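Local coordinates for protein putative adenosine kinase (Schistosoma mansoni, PDB 3VAS) that probably phosphorylates adenosine to AMP with ATP as phosphate donor, as a ribokinase-like nucleoside kinase, and binds adenosine in this structure, at residues R47-K52 against E61-I66; K53-L58 against S215-S220; V188-Y193 against Q221-E226; G239-A244 against D256-T261. All coordinates share one frame; numbering follows the deposited sequence.

Contact 1: R47-K52 against E61-I66; sequences RKYNLK and EKHMTI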
loop_
_atom_site.group_PDB
_atom_site.type_symbol
_atom_site.label_atom_id
_atom_site.label_comp_id
_atom_site.label_asym_id
_atom_site.label_seq_id
_atom_site.Cartn_x
_atom_site.Cartn_y
_atom_site.Cartn_z
ATOM N N ARG A 47 -6.581 -17.166 18.306
ATOM C CA ARG A 47 -7.628 -17.071 19.323
ATOM C C ARG A 47 -7.185 -16.139 20.449
ATOM O O ARG A 47 -7.930 -15.252 20.871
ATOM C CB ARG A 47 -7.973 -18.456 19.887
ATOM C CG ARG A 47 -8.186 -19.537 18.829
ATOM C CD ARG A 47 -8.810 -20.802 19.422
ATOM N NE ARG A 47 -8.082 -21.298 20.590
ATOM C CZ ARG A 47 -7.138 -22.236 20.552
ATOM N NH1 ARG A 47 -6.793 -22.795 19.397
ATOM N NH2 ARG A 47 -6.537 -22.616 21.674
ATOM N N LYS A 48 -5.960 -16.349 20.920
ATOM C CA LYS A 48 -5.374 -15.553 21.993
ATOM C C LYS A 48 -5.439 -14.048 21.720
ATOM O O LYS A 48 -5.776 -13.265 22.609
ATOM C CB LYS A 48 -3.927 -15.992 22.227
ATOM C CG LYS A 48 -3.184 -15.223 23.310
ATOM C CD LYS A 48 -1.847 -15.892 23.603
ATOM C CE LYS A 48 -1.051 -15.136 24.645
ATOM N NZ LYS A 48 0.200 -15.862 24.988
ATOM N N TYR A 49 -5.131 -13.649 20.490
ATOM C CA TYR A 49 -5.111 -12.229 20.143
ATOM C C TYR A 49 -6.316 -11.786 19.319
ATOM O O TYR A 49 -6.340 -10.664 18.808
ATOM C CB TYR A 49 -3.811 -11.867 19.419
ATOM C CG TYR A 49 -2.592 -12.014 20.293
ATOM C CD1 TYR A 49 -1.784 -13.143 20.218
ATOM C CD2 TYR A 49 -2.263 -11.033 21.215
ATOM C CE1 TYR A 49 -0.678 -13.277 21.027
ATOM C CE2 TYR A 49 -1.163 -11.159 22.025
ATOM C CZ TYR A 49 -0.374 -12.277 21.931
ATOM O OH TYR A 49 0.719 -12.389 22.747
ATOM N N ASN A 50 -7.309 -12.669 19.203
ATOM C CA ASN A 50 -8.520 -12.395 18.430
ATOM C C ASN A 50 -8.224 -11.892 17.015
ATOM O O ASN A 50 -8.754 -10.868 16.590
ATOM C CB ASN A 50 -9.418 -11.401 19.171
ATOM C CG ASN A 50 -10.861 -11.460 18.703
ATOM O OD1 ASN A 50 -11.304 -12.464 18.142
ATOM N ND2 ASN A 50 -11.602 -10.381 18.932
ATOM N N LEU A 51 -7.370 -12.616 16.298
ATOM C CA LEU A 51 -6.949 -12.208 14.960
ATOM C C LEU A 51 -7.764 -12.908 13.876
ATOM O O LEU A 51 -8.236 -14.029 14.069
ATOM C CB LEU A 51 -5.461 -12.492 14.760
ATOM C CG LEU A 51 -4.540 -11.863 15.809
ATOM C CD1 LEU A 51 -3.089 -12.199 15.522
ATOM C CD2 LEU A 51 -4.744 -10.355 15.869
ATOM N N LYS A 52 -7.911 -12.243 12.737
ATOM C CA LYS A 52 -8.764 -12.734 11.661
ATOM C C LYS A 52 -7.980 -12.978 10.373
ATOM O O LYS A 52 -6.913 -12.396 10.164
ATOM C CB LYS A 52 -9.901 -11.740 11.406
ATOM C CG LYS A 52 -10.782 -11.492 12.622
ATOM C CD LYS A 52 -11.338 -10.073 12.637
ATOM C CE LYS A 52 -12.229 -9.799 11.432
ATOM N NZ LYS A 52 -12.793 -8.417 11.453
ATOM N N GLU A 61 -3.105 -2.378 23.646
ATOM C CA GLU A 61 -2.338 -2.866 24.791
ATOM C C GLU A 61 -2.437 -4.385 24.947
ATOM O O GLU A 61 -1.455 -5.043 25.296
ATOM C CB GLU A 61 -2.743 -2.150 26.084
ATOM C CG GLU A 61 -1.700 -2.255 27.193
ATOM C CD GLU A 61 -0.311 -1.799 26.744
ATOM O OE1 GLU A 61 -0.215 -0.779 26.024
ATOM O OE2 GLU A 61 0.687 -2.465 27.106
ATOM N N LYS A 62 -3.612 -4.939 24.655
ATOM C CA LYS A 62 -3.816 -6.384 24.733
ATOM C C LYS A 62 -2.981 -7.166 23.714
ATOM O O LYS A 62 -2.781 -8.370 23.868
ATOM C CB LYS A 62 -5.298 -6.733 24.568
ATOM C CG LYS A 62 -5.882 -6.416 23.201
ATOM C CD LYS A 62 -7.380 -6.695 23.169
ATOM C CE LYS A 62 -7.969 -6.448 21.785
ATOM N NZ LYS A 62 -9.462 -6.428 21.813
ATOM N N HIS A 63 -2.495 -6.480 22.683
ATOM C CA HIS A 63 -1.717 -7.125 21.622
ATOM C C HIS A 63 -0.220 -7.142 21.907
ATOM O O HIS A 63 0.511 -7.905 21.291
ATOM C CB HIS A 63 -1.937 -6.423 20.281
ATOM C CG HIS A 63 -3.341 -6.516 19.770
ATOM N ND1 HIS A 63 -4.181 -5.425 19.699
ATOM C CD2 HIS A 63 -4.051 -7.568 19.300
ATOM C CE1 HIS A 63 -5.349 -5.803 19.210
ATOM N NE2 HIS A 63 -5.295 -7.098 18.960
ATOM N N MET A 64 0.228 -6.302 22.838
ATOM C CA MET A 64 1.653 -5.991 22.969
ATOM C C MET A 64 2.568 -7.174 23.256
ATOM O O MET A 64 3.730 -7.164 22.856
ATOM C CB MET A 64 1.886 -4.876 23.991
ATOM C CG MET A 64 1.387 -3.516 23.534
ATOM S SD MET A 64 2.007 -3.039 21.902
ATOM C CE MET A 64 1.082 -1.524 21.644
ATOM N N THR A 65 2.052 -8.198 23.927
ATOM C CA THR A 65 2.882 -9.356 24.266
ATOM C C THR A 65 3.282 -10.177 23.044
ATOM O O THR A 65 4.216 -10.976 23.116
ATOM C CB THR A 65 2.194 -10.285 25.284
ATOM O OG1 THR A 65 0.888 -10.632 24.807
ATOM C CG2 THR A 65 2.079 -9.601 26.650
ATOM N N ILE A 66 2.584 -9.972 21.926
ATOM C CA ILE A 66 2.817 -10.765 20.718
ATOM C C ILE A 66 4.254 -10.633 20.206
ATOM O O ILE A 66 4.832 -11.600 19.706
ATOM C CB ILE A 66 1.792 -10.443 19.588
ATOM C CG1 ILE A 66 1.719 -11.592 18.590
ATOM C CG2 ILE A 66 2.124 -9.131 18.872
ATOM C CD1 ILE A 66 0.745 -11.351 17.455
HETATM O O HOH W 1 -7.593 -8.157 17.805
#

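Contact 2: K53-L58 against S215-S220; sequences KDNIVL and SAPFLS. With ADN (adenosine), chain C.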
loop_
_atom_site.group_PDB
_atom_site.type_symbol
_atom_site.label_atom_id
_atom_site.label_comp_id
_atom_site.label_asym_id
_atom_site.label_seq_id
_atom_site.Cartn_x
_atom_site.Cartn_y
_atom_site.Cartn_z
ATOM N N LYS A 53 -8.526 -13.840 9.520
ATOM C CA LYS A 53 -7.924 -14.185 8.233
ATOM C C LYS A 53 -7.672 -12.964 7.350
ATOM O O LYS A 53 -8.533 -12.091 7.224
ATOM C CB LYS A 53 -8.833 -15.167 7.481
ATOM C CG LYS A 53 -8.247 -15.698 6.178
ATOM C CD LYS A 53 -7.331 -16.891 6.426
ATOM C CE LYS A 53 -6.472 -17.220 5.208
ATOM N NZ LYS A 53 -5.349 -16.250 5.035
ATOM N N ASP A 54 -6.487 -12.915 6.746
ATOM C CA ASP A 54 -6.131 -11.879 5.773
ATOM C C ASP A 54 -6.368 -10.460 6.274
ATOM O O ASP A 54 -6.624 -9.553 5.485
ATOM C CB ASP A 54 -6.891 -12.088 4.458
ATOM C CG ASP A 54 -6.443 -13.331 3.716
ATOM O OD1 ASP A 54 -7.300 -13.994 3.090
ATOM O OD2 ASP A 54 -5.235 -13.643 3.758
ATOM N N ASN A 55 -6.284 -10.269 7.583
ATOM C CA ASN A 55 -6.593 -8.974 8.166
ATOM C C ASN A 55 -5.366 -8.308 8.779
ATOM O O ASN A 55 -4.322 -8.934 8.957
ATOM C CB ASN A 55 -7.700 -9.118 9.217
ATOM C CG ASN A 55 -8.420 -7.812 9.486
ATOM O OD1 ASN A 55 -8.487 -6.938 8.618
ATOM N ND2 ASN A 55 -8.960 -7.668 10.694
ATOM N N ILE A 56 -5.500 -7.026 9.086
ATOM C CA ILE A 56 -4.470 -6.307 9.814
ATOM C C ILE A 56 -5.131 -5.453 10.895
ATOM O O ILE A 56 -6.155 -4.816 10.656
ATOM C CB ILE A 56 -3.575 -5.460 8.859
ATOM C CG1 ILE A 56 -2.429 -4.785 9.626
ATOM C CG2 ILE A 56 -4.406 -4.458 8.069
ATOM C CD1 ILE A 56 -2.724 -3.371 10.124
ATOM N N VAL A 57 -4.560 -5.474 12.094
ATOM C CA VAL A 57 -5.001 -4.588 13.160
ATOM C C VAL A 57 -3.819 -3.798 13.710
ATOM O O VAL A 57 -2.676 -4.267 13.681
ATOM C CB VAL A 57 -5.704 -5.355 14.308
ATOM C CG1 VAL A 57 -6.919 -6.091 13.781
ATOM C CG2 VAL A 57 -4.750 -6.327 14.987
ATOM N N LEU A 58 -4.095 -2.589 14.188
ATOM C CA LEU A 58 -3.089 -1.787 14.861
ATOM C C LEU A 58 -3.027 -2.242 16.310
ATOM O O LEU A 58 -4.055 -2.291 16.989
ATOM C CB LEU A 58 -3.456 -0.305 14.788
ATOM C CG LEU A 58 -3.571 0.313 13.388
ATOM C CD1 LEU A 58 -3.964 1.778 13.471
ATOM C CD2 LEU A 58 -2.272 0.163 12.603
ATOM N N SER A 215 -6.417 0.016 1.354
ATOM C CA SER A 215 -5.458 -0.577 2.295
ATOM C C SER A 215 -5.984 -1.625 3.291
ATOM O O SER A 215 -5.391 -2.695 3.419
ATOM C CB SER A 215 -4.660 0.509 3.026
ATOM O OG SER A 215 -3.913 1.277 2.100
ATOM N N ALA A 216 -7.073 -1.315 3.993
ATOM C CA ALA A 216 -7.618 -2.209 5.018
ATOM C C ALA A 216 -9.047 -1.817 5.409
ATOM O O ALA A 216 -9.387 -0.633 5.418
ATOM C CB ALA A 216 -6.720 -2.210 6.252
ATOM N N PRO A 217 -9.882 -2.812 5.748
ATOM C CA PRO A 217 -11.277 -2.541 6.121
ATOM C C PRO A 217 -11.442 -1.549 7.281
ATOM O O PRO A 217 -12.359 -0.734 7.228
ATOM C CB PRO A 217 -11.809 -3.926 6.515
ATOM C CG PRO A 217 -10.960 -4.875 5.739
ATOM C CD PRO A 217 -9.586 -4.255 5.749
ATOM N N PHE A 218 -10.579 -1.602 8.293
ATOM C CA PHE A 218 -10.743 -0.718 9.448
ATOM C C PHE A 218 -10.683 0.770 9.086
ATOM O O PHE A 218 -11.293 1.603 9.761
ATOM C CB PHE A 218 -9.782 -1.069 10.603
ATOM C CG PHE A 218 -8.344 -0.656 10.376
ATOM C CD1 PHE A 218 -7.915 0.631 10.682
ATOM C CD2 PHE A 218 -7.411 -1.570 9.908
ATOM C CE1 PHE A 218 -6.584 1.012 10.490
ATOM C CE2 PHE A 218 -6.077 -1.201 9.717
ATOM C CZ PHE A 218 -5.665 0.092 10.007
ATOM N N LEU A 219 -9.969 1.095 8.013
ATOM C CA LEU A 219 -9.866 2.481 7.560
ATOM C C LEU A 219 -11.204 3.022 7.062
ATOM O O LEU A 219 -11.596 4.133 7.414
ATOM C CB LEU A 219 -8.792 2.628 6.477
ATOM C CG LEU A 219 -7.352 2.437 6.964
ATOM C CD1 LEU A 219 -6.413 2.277 5.781
ATOM C CD2 LEU A 219 -6.910 3.593 7.865
ATOM N N SER A 220 -11.905 2.242 6.245
ATOM C CA SER A 220 -13.220 2.662 5.771
ATOM C C SER A 220 -14.253 2.709 6.894
ATOM O O SER A 220 -15.204 3.482 6.831
ATOM C CB SER A 220 -13.712 1.752 4.649
ATOM O OG SER A 220 -12.933 1.952 3.485
HETATM O "O5'" ADN C . 0.452 -5.453 2.269
HETATM C "C5'" ADN C . 1.313 -6.105 3.200
HETATM C "C4'" ADN C . 2.220 -5.117 3.892
HETATM O "O4'" ADN C . 1.436 -4.201 4.671
HETATM C "C3'" ADN C . 3.251 -5.705 4.864
HETATM O "O3'" ADN C . 4.555 -5.620 4.287
HETATM C "C2'" ADN C . 3.179 -4.781 6.100
HETATM O "O2'" ADN C . 4.427 -4.294 6.544
HETATM C "C1'" ADN C . 2.279 -3.637 5.630
HETATM N N9 ADN C . 1.476 -3.021 6.687
HETATM C C8 ADN C . 0.788 -3.642 7.626
HETATM N N7 ADN C . 0.173 -2.610 8.477
HETATM C C5 ADN C . 0.557 -1.332 7.970
HETATM C C6 ADN C . 0.267 -0.037 8.388
HETATM N N6 ADN C . -0.568 0.176 9.539
HETATM N N1 ADN C . 0.794 1.045 7.693
HETATM C C2 ADN C . 1.592 0.847 6.595
HETATM N N3 ADN C . 1.875 -0.429 6.181
HETATM C C4 ADN C . 1.339 -1.527 6.900
HETATM O O HOH W 2 -9.338 -4.135 8.983
#

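Contact 3: V188-Y193 against Q221-E226; sequences VINTCY and QFNTKE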
loop_
_atom_site.group_PDB
_atom_site.type_symbol
_atom_site.label_atom_id
_atom_site.label_comp_id
_atom_site.label_asym_id
_atom_site.label_seq_id
_atom_site.Cartn_x
_atom_site.Cartn_y
_atom_site.Cartn_z
ATOM N N VAL A 188 -1.638 5.624 5.786
ATOM C CA VAL A 188 -0.981 6.858 6.218
ATOM C C VAL A 188 -1.958 7.820 6.906
ATOM O O VAL A 188 -1.549 8.772 7.572
ATOM C CB VAL A 188 -0.255 7.530 5.034
ATOM C CG1 VAL A 188 0.610 8.693 5.506
ATOM C CG2 VAL A 188 0.608 6.499 4.325
ATOM N N ILE A 189 -3.252 7.550 6.761
ATOM C CA ILE A 189 -4.276 8.298 7.481
ATOM C C ILE A 189 -3.992 8.292 8.985
ATOM O O ILE A 189 -4.182 9.308 9.657
ATOM C CB ILE A 189 -5.690 7.738 7.192
ATOM C CG1 ILE A 189 -6.116 8.100 5.764
ATOM C CG2 ILE A 189 -6.706 8.273 8.192
ATOM C CD1 ILE A 189 -7.328 7.339 5.260
ATOM N N ASN A 190 -3.502 7.161 9.498
ATOM C CA ASN A 190 -3.227 7.011 10.928
ATOM C C ASN A 190 -1.967 7.736 11.412
ATOM O O ASN A 190 -1.820 8.013 12.606
ATOM C CB ASN A 190 -3.107 5.532 11.313
ATOM C CG ASN A 190 -4.387 4.748 11.064
ATOM O OD1 ASN A 190 -4.347 3.637 10.536
ATOM N ND2 ASN A 190 -5.527 5.320 11.447
ATOM N N THR A 191 -1.051 8.033 10.498
ATOM C CA THR A 191 0.250 8.548 10.908
ATOM C C THR A 191 0.468 10.016 10.553
ATOM O O THR A 191 1.037 10.768 11.344
ATOM C CB THR A 191 1.407 7.698 10.333
ATOM O OG1 THR A 191 1.264 7.593 8.910
ATOM C CG2 THR A 191 1.403 6.297 10.944
ATOM N N CYS A 192 0.024 10.425 9.368
ATOM C CA CYS A 192 0.239 11.798 8.932
ATOM C C CYS A 192 -0.798 12.255 7.912
ATOM O O CYS A 192 -0.468 12.548 6.763
ATOM C CB CYS A 192 1.641 11.952 8.342
ATOM S SG CYS A 192 2.127 13.660 8.068
ATOM N N TYR A 193 -2.051 12.325 8.342
ATOM C CA TYR A 193 -3.123 12.727 7.446
ATOM C C TYR A 193 -2.901 14.125 6.871
ATOM O O TYR A 193 -3.196 14.375 5.704
ATOM C CB TYR A 193 -4.483 12.648 8.140
ATOM C CG TYR A 193 -5.605 12.919 7.174
ATOM C CD1 TYR A 193 -5.817 12.083 6.084
ATOM C CD2 TYR A 193 -6.435 14.023 7.329
ATOM C CE1 TYR A 193 -6.837 12.328 5.186
ATOM C CE2 TYR A 193 -7.457 14.277 6.443
ATOM C CZ TYR A 193 -7.653 13.428 5.372
ATOM O OH TYR A 193 -8.663 13.679 4.481
ATOM N N GLN A 221 -14.060 1.884 7.918
ATOM C CA GLN A 221 -15.009 1.809 9.029
ATOM C C GLN A 221 -14.801 2.922 10.054
ATOM O O GLN A 221 -15.760 3.568 10.470
ATOM C CB GLN A 221 -14.929 0.443 9.718
ATOM C CG GLN A 221 -15.264 -0.732 8.806
ATOM C CD GLN A 221 -14.921 -2.080 9.421
ATOM O OE1 GLN A 221 -13.979 -2.197 10.208
ATOM N NE2 GLN A 221 -15.688 -3.105 9.064
ATOM N N PHE A 222 -13.552 3.149 10.454
ATOM C CA PHE A 222 -13.265 4.082 11.543
ATOM C C PHE A 222 -12.657 5.399 11.083
ATOM O O PHE A 222 -12.567 6.351 11.859
ATOM C CB PHE A 222 -12.375 3.416 12.593
ATOM C CG PHE A 222 -12.955 2.147 13.142
ATOM C CD1 PHE A 222 -14.031 2.186 14.015
ATOM C CD2 PHE A 222 -12.443 0.914 12.766
ATOM C CE1 PHE A 222 -14.581 1.019 14.515
ATOM C CE2 PHE A 222 -12.985 -0.257 13.262
ATOM C CZ PHE A 222 -14.057 -0.206 14.138
ATOM N N ASN A 223 -12.237 5.451 9.825
ATOM C CA ASN A 223 -11.678 6.672 9.267
ATOM C C ASN A 223 -12.363 7.017 7.963
ATOM O O ASN A 223 -11.717 7.404 6.987
ATOM C CB ASN A 223 -10.173 6.525 9.058
ATOM C CG ASN A 223 -9.438 6.269 10.355
ATOM O OD1 ASN A 223 -9.171 5.121 10.712
ATOM N ND2 ASN A 223 -9.124 7.337 11.080
ATOM N N THR A 224 -13.682 6.860 7.966
ATOM C CA THR A 224 -14.502 7.046 6.781
ATOM C C THR A 224 -14.325 8.445 6.203
ATOM O O THR A 224 -14.145 8.593 4.999
ATOM C CB THR A 224 -15.994 6.816 7.101
ATOM O OG1 THR A 224 -16.132 5.677 7.959
ATOM C CG2 THR A 224 -16.783 6.593 5.830
ATOM N N LYS A 225 -14.372 9.459 7.066
ATOM C CA LYS A 225 -14.202 10.853 6.647
ATOM C C LYS A 225 -12.912 11.033 5.855
ATOM O O LYS A 225 -12.920 11.619 4.775
ATOM C CB LYS A 225 -14.242 11.795 7.868
ATOM C CG LYS A 225 -14.018 13.294 7.588
ATOM C CD LYS A 225 -12.523 13.675 7.596
ATOM C CE LYS A 225 -12.237 14.951 8.380
ATOM N NZ LYS A 225 -12.012 14.692 9.825
ATOM N N GLU A 226 -11.805 10.525 6.395
ATOM C CA GLU A 226 -10.498 10.666 5.749
ATOM C C GLU A 226 -10.405 9.895 4.426
ATOM O O GLU A 226 -9.805 10.378 3.461
ATOM C CB GLU A 226 -9.365 10.228 6.685
ATOM C CG GLU A 226 -9.143 11.125 7.914
ATOM C CD GLU A 226 -9.873 10.623 9.155
ATOM O OE1 GLU A 226 -10.902 9.931 9.007
ATOM O OE2 GLU A 226 -9.411 10.910 10.278
HETATM O O HOH W 3 -6.325 8.089 12.685
#

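Contact 4: G239-A244 against D256-T261; sequences GNESEA and DTVHAT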
loop_
_atom_site.group_PDB
_atom_site.type_symbol
_atom_site.label_atom_id
_atom_site.label_comp_id
_atom_site.label_asym_id
_atom_site.label_seq_id
_atom_site.Cartn_x
_atom_site.Cartn_y
_atom_site.Cartn_z
ATOM N N GLY A 239 -8.447 -1.155 -4.390
ATOM C CA GLY A 239 -9.050 -1.801 -3.239
ATOM C C GLY A 239 -9.130 -3.295 -3.449
ATOM O O GLY A 239 -8.918 -3.779 -4.559
ATOM N N ASN A 240 -9.417 -4.034 -2.384
ATOM C CA ASN A 240 -9.744 -5.452 -2.525
ATOM C C ASN A 240 -11.184 -5.721 -2.084
ATOM O O ASN A 240 -11.887 -4.800 -1.672
ATOM C CB ASN A 240 -8.733 -6.354 -1.797
ATOM C CG ASN A 240 -8.756 -6.183 -0.281
ATOM O OD1 ASN A 240 -9.739 -5.726 0.298
ATOM N ND2 ASN A 240 -7.661 -6.563 0.370
ATOM N N GLU A 241 -11.612 -6.976 -2.160
ATOM C CA GLU A 241 -13.001 -7.328 -1.871
ATOM C C GLU A 241 -13.453 -6.983 -0.442
ATOM O O GLU A 241 -14.526 -6.411 -0.255
ATOM C CB GLU A 241 -13.261 -8.806 -2.185
ATOM C CG GLU A 241 -14.737 -9.189 -2.154
ATOM C CD GLU A 241 -15.054 -10.345 -3.079
ATOM O OE1 GLU A 241 -16.104 -10.294 -3.755
ATOM O OE2 GLU A 241 -14.253 -11.303 -3.135
ATOM N N SER A 242 -12.641 -7.312 0.557
ATOM C CA SER A 242 -13.011 -7.032 1.944
ATOM C C SER A 242 -13.078 -5.530 2.242
ATOM O O SER A 242 -13.902 -5.088 3.041
ATOM C CB SER A 242 -12.057 -7.726 2.914
ATOM O OG SER A 242 -10.726 -7.281 2.724
ATOM N N GLU A 243 -12.216 -4.750 1.596
ATOM C CA GLU A 243 -12.234 -3.297 1.771
ATOM C C GLU A 243 -13.464 -2.676 1.112
ATOM O O GLU A 243 -14.071 -1.750 1.648
ATOM C CB GLU A 243 -10.956 -2.665 1.206
ATOM C CG GLU A 243 -9.694 -3.048 1.966
ATOM C CD GLU A 243 -8.456 -3.061 1.088
ATOM O OE1 GLU A 243 -8.522 -2.539 -0.045
ATOM O OE2 GLU A 243 -7.418 -3.605 1.527
ATOM N N ALA A 244 -13.817 -3.184 -0.062
ATOM C CA ALA A 244 -14.996 -2.717 -0.769
ATOM C C ALA A 244 -16.245 -3.045 0.046
ATOM O O ALA A 244 -17.161 -2.229 0.154
ATOM C CB ALA A 244 -15.071 -3.356 -2.155
ATOM N N ASP A 256 -25.645 -5.736 -3.689
ATOM C CA ASP A 256 -24.636 -5.679 -4.749
ATOM C C ASP A 256 -23.404 -4.899 -4.287
ATOM O O ASP A 256 -22.816 -4.124 -5.045
ATOM C CB ASP A 256 -25.240 -5.050 -6.012
ATOM C CG ASP A 256 -24.525 -5.477 -7.280
ATOM O OD1 ASP A 256 -23.992 -6.607 -7.315
ATOM O OD2 ASP A 256 -24.502 -4.681 -8.244
ATOM N N THR A 257 -23.021 -5.131 -3.034
ATOM C CA THR A 257 -22.105 -4.253 -2.311
ATOM C C THR A 257 -20.801 -3.922 -3.041
ATOM O O THR A 257 -20.425 -2.752 -3.131
ATOM C CB THR A 257 -21.803 -4.798 -0.896
ATOM O OG1 THR A 257 -23.035 -5.128 -0.238
ATOM C CG2 THR A 257 -21.065 -3.757 -0.071
ATOM N N VAL A 258 -20.126 -4.939 -3.572
ATOM C CA VAL A 258 -18.816 -4.724 -4.182
ATOM C C VAL A 258 -18.893 -3.921 -5.487
ATOM O O VAL A 258 -18.129 -2.976 -5.677
ATOM C CB VAL A 258 -18.043 -6.043 -4.388
ATOM C CG1 VAL A 258 -16.694 -5.763 -5.015
ATOM C CG2 VAL A 258 -17.867 -6.763 -3.052
ATOM N N HIS A 259 -19.821 -4.289 -6.367
ATOM C CA HIS A 259 -20.084 -3.511 -7.576
ATOM C C HIS A 259 -20.569 -2.100 -7.239
ATOM O O HIS A 259 -20.111 -1.121 -7.828
ATOM C CB HIS A 259 -21.113 -4.215 -8.468
ATOM C CG HIS A 259 -20.574 -5.416 -9.184
ATOM N ND1 HIS A 259 -20.377 -5.442 -10.549
ATOM C CD2 HIS A 259 -20.189 -6.630 -8.725
ATOM C CE1 HIS A 259 -19.897 -6.622 -10.900
ATOM N NE2 HIS A 259 -19.775 -7.363 -9.813
ATOM N N ALA A 260 -21.497 -2.003 -6.291
ATOM C CA ALA A 260 -22.025 -0.709 -5.863
ATOM C C ALA A 260 -20.926 0.202 -5.309
ATOM O O ALA A 260 -20.923 1.404 -5.561
ATOM C CB ALA A 260 -23.138 -0.894 -4.835
ATOM N N THR A 261 -19.993 -0.378 -4.561
ATOM C CA THR A 261 -18.879 0.385 -4.006
ATOM C C THR A 261 -17.985 0.935 -5.115
ATOM O O THR A 261 -17.563 2.092 -5.067
ATOM C CB THR A 261 -18.032 -0.470 -3.039
ATOM O OG1 THR A 261 -18.797 -0.769 -1.865
ATOM C CG2 THR A 261 -16.763 0.265 -2.633
#

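Contact 1: R47-K52 against E61-I66
The phenol oxygen of Tyr49 is held by two side chains of helix 65-70, Thr65 and Glu69. Thr65 OG1 donates to Tyr49 OH at 2.7 Å; Glu69 is hydrogen-bonded to the same oxygen and takes a salt bridge from Lys48 NZ. Tyr49 follows helix 44-48, whose closing Schellman motif pairs Leu51 N with Tyr46 O and Asn50 N with Arg47 O. Asn50, with positive phi, is its C-prime residue. Tyr49 CG lies opposite the carbonyl carbon and beside the backbone N (chi1 -65°), which carries the ring to Thr65 and Ile66. Thr65 OG1 comes in at the ring edge, in plane. Ile66 CB lies over one face, 4.0 Å from the centroid of the Tyr49 ring, in a CH-pi contact. Lys48 CG covers the opposite face near the rim. Leu51 adds a looser apolar contact with Ile66. His63 ND1 is hydrogen-bonded to Glu60 N. At the imidazole edge, in plane, water 1 lies 2.8 Å from His63 NE2 and donates to Tyr49 O at 3.0 Å.

Contact 2: K53-L58 against S215-S220
Ile56 of strand 55-58 runs between the start of helix 217-222 and the bound adenosine. From CB, one branch goes to the protein: Ile56 CG2 lies 3.7 Å from Ala216 CB and also touches Phe218 CE2. The other, CG1, stands anti to the backbone N (chi1 -176°) and goes to the ligand, near N7 and C8 of the purine. At the tip, Ile56 CD1 is 3.4 Å from adenosine N7 and also packs on Phe218 CE2. One side chain therefore wedges between base and aromatic ring. Leu58, also a pocket residue, repeats this double role. Leu58 CG meets Phe218 CZ at 4.0 Å, while Leu58 CD2 lies 3.5 Å from adenosine N6. The Leu58 and Phe218 side chains cross at about a right angle. Next to Ile56, water 2 joins the segments: it donates to Asn55 OD1 at 3.0 Å and accepts from Phe218 N at 2.9 Å. It sits at the edge of the Phe218 ring, in plane. The strand pairs with strand 150-157. No direct hydrogen bond links the segments. Ile56 and Leu58 thus meet the base by van der Waals contact, while Asp36 and Asn32 hydrogen-bond adenosine.

Contact 3: V188-Y193 against Q221-E226
Glu226 meets Tyr193 and Ile189 through the carbons of its side chain. Glu226 CG stands over the centre of the Tyr193 ring, 3.6 Å from the centroid and 7° off the normal, a CH-pi contact. Glu226 CB lies 3.6 Å from Tyr193 CE1 and equally close to Ile189 CG2. The aliphatic part of the glutamate thus sits in the corner formed by the Tyr193 ring face and Ile189. With chi1 of Ile189 at -72°, CG1 sits beside the backbone N and CG2 takes the place opposite it. From there Ile189 CG2 also reaches the amide of Asn223, 3.9 Å from Asn223 ND2. The Asn190 and Asn223 side chains cross at about a right angle, with Asn190 ND2 3.7 Å from Asn223 OD1. Their amide planes are 68° apart, and no direct hydrogen bond joins them. Water 3 bridges them instead. It accepts from Asn190 ND2 at 3.1 Å and, weakly, from Asn223 ND2 at 3.3 Å.

In the next shell, Tyr193 OH is hydrogen-bonded to Glu229, one turn after Glu226. The side chain of Asn190 is about 5 Å from the bound adenosine, so the contact borders the substrate pocket. It joins the start of helix 189-205 to the junction of helices 217-222 and 224-231. Met196 of helix 189-205 packs on Ile189, and helix 241-250 touches Gln221 and Thr224.

Contact 4: G239-A244 against D256-T261
Ala244 and Val258 bring the backbones of two helices together, with their CA atoms 5.5 Å apart. The first segment runs from strand 236-240 into helix 241-250, with Asn240 at the N-cap. The second opens helix 257-267. A capping box closes the start of helix 241-250. Glu243 N donates to Asn240 OD1 at 3.0 Å, nearly in line with the C=O bond (176°). In return, Asn240 N donates to Glu243 OE1 at 2.9 Å, from above the carboxylate plane. Val258 chi1, near 180°, sets CG1 opposite the backbone N, where it packs on Ala244 CB, and leaves CG2 for the extended chain of Glu241, which crosses at about a right angle. Ala244 CB also meets Thr261 CG2. Thr261 OG1 lies 3.0 Å from Ala244 O and 2.9 Å from Thr257 O; its one proton could go to either. Glu241 OE1 continues to a salt bridge with Arg284. Ala244 and Val258 both rest on Ile282 of strand 279-284, and Val258 also reaches Leu290 of strand 287-293.

Contact 1 is the most buried of the four, although it lies far from the chain centre. Contacts 2 and 4 are partly buried, and contact 3 is at the surface. Contacts 1 and 2 share one strip of chain, because strand 55-58 follows helix 44-48 and Val57 touches both Leu51 and His63. Contacts 2 and 3 both use helix 217-222 and meet at Asn190, whose OD1 lies against Phe218 and Leu58. Contacts 2 and 4 meet where Glu243 approaches Ser215. Contacts 1 and 3 both have a CH-pi contact and a water bridge, but only contact 1 has a settled direct hydrogen bond. Contact 2 lines the adenosine pocket with carbon. Contact 4 joins two helices through Ala244, Val258 and Thr261.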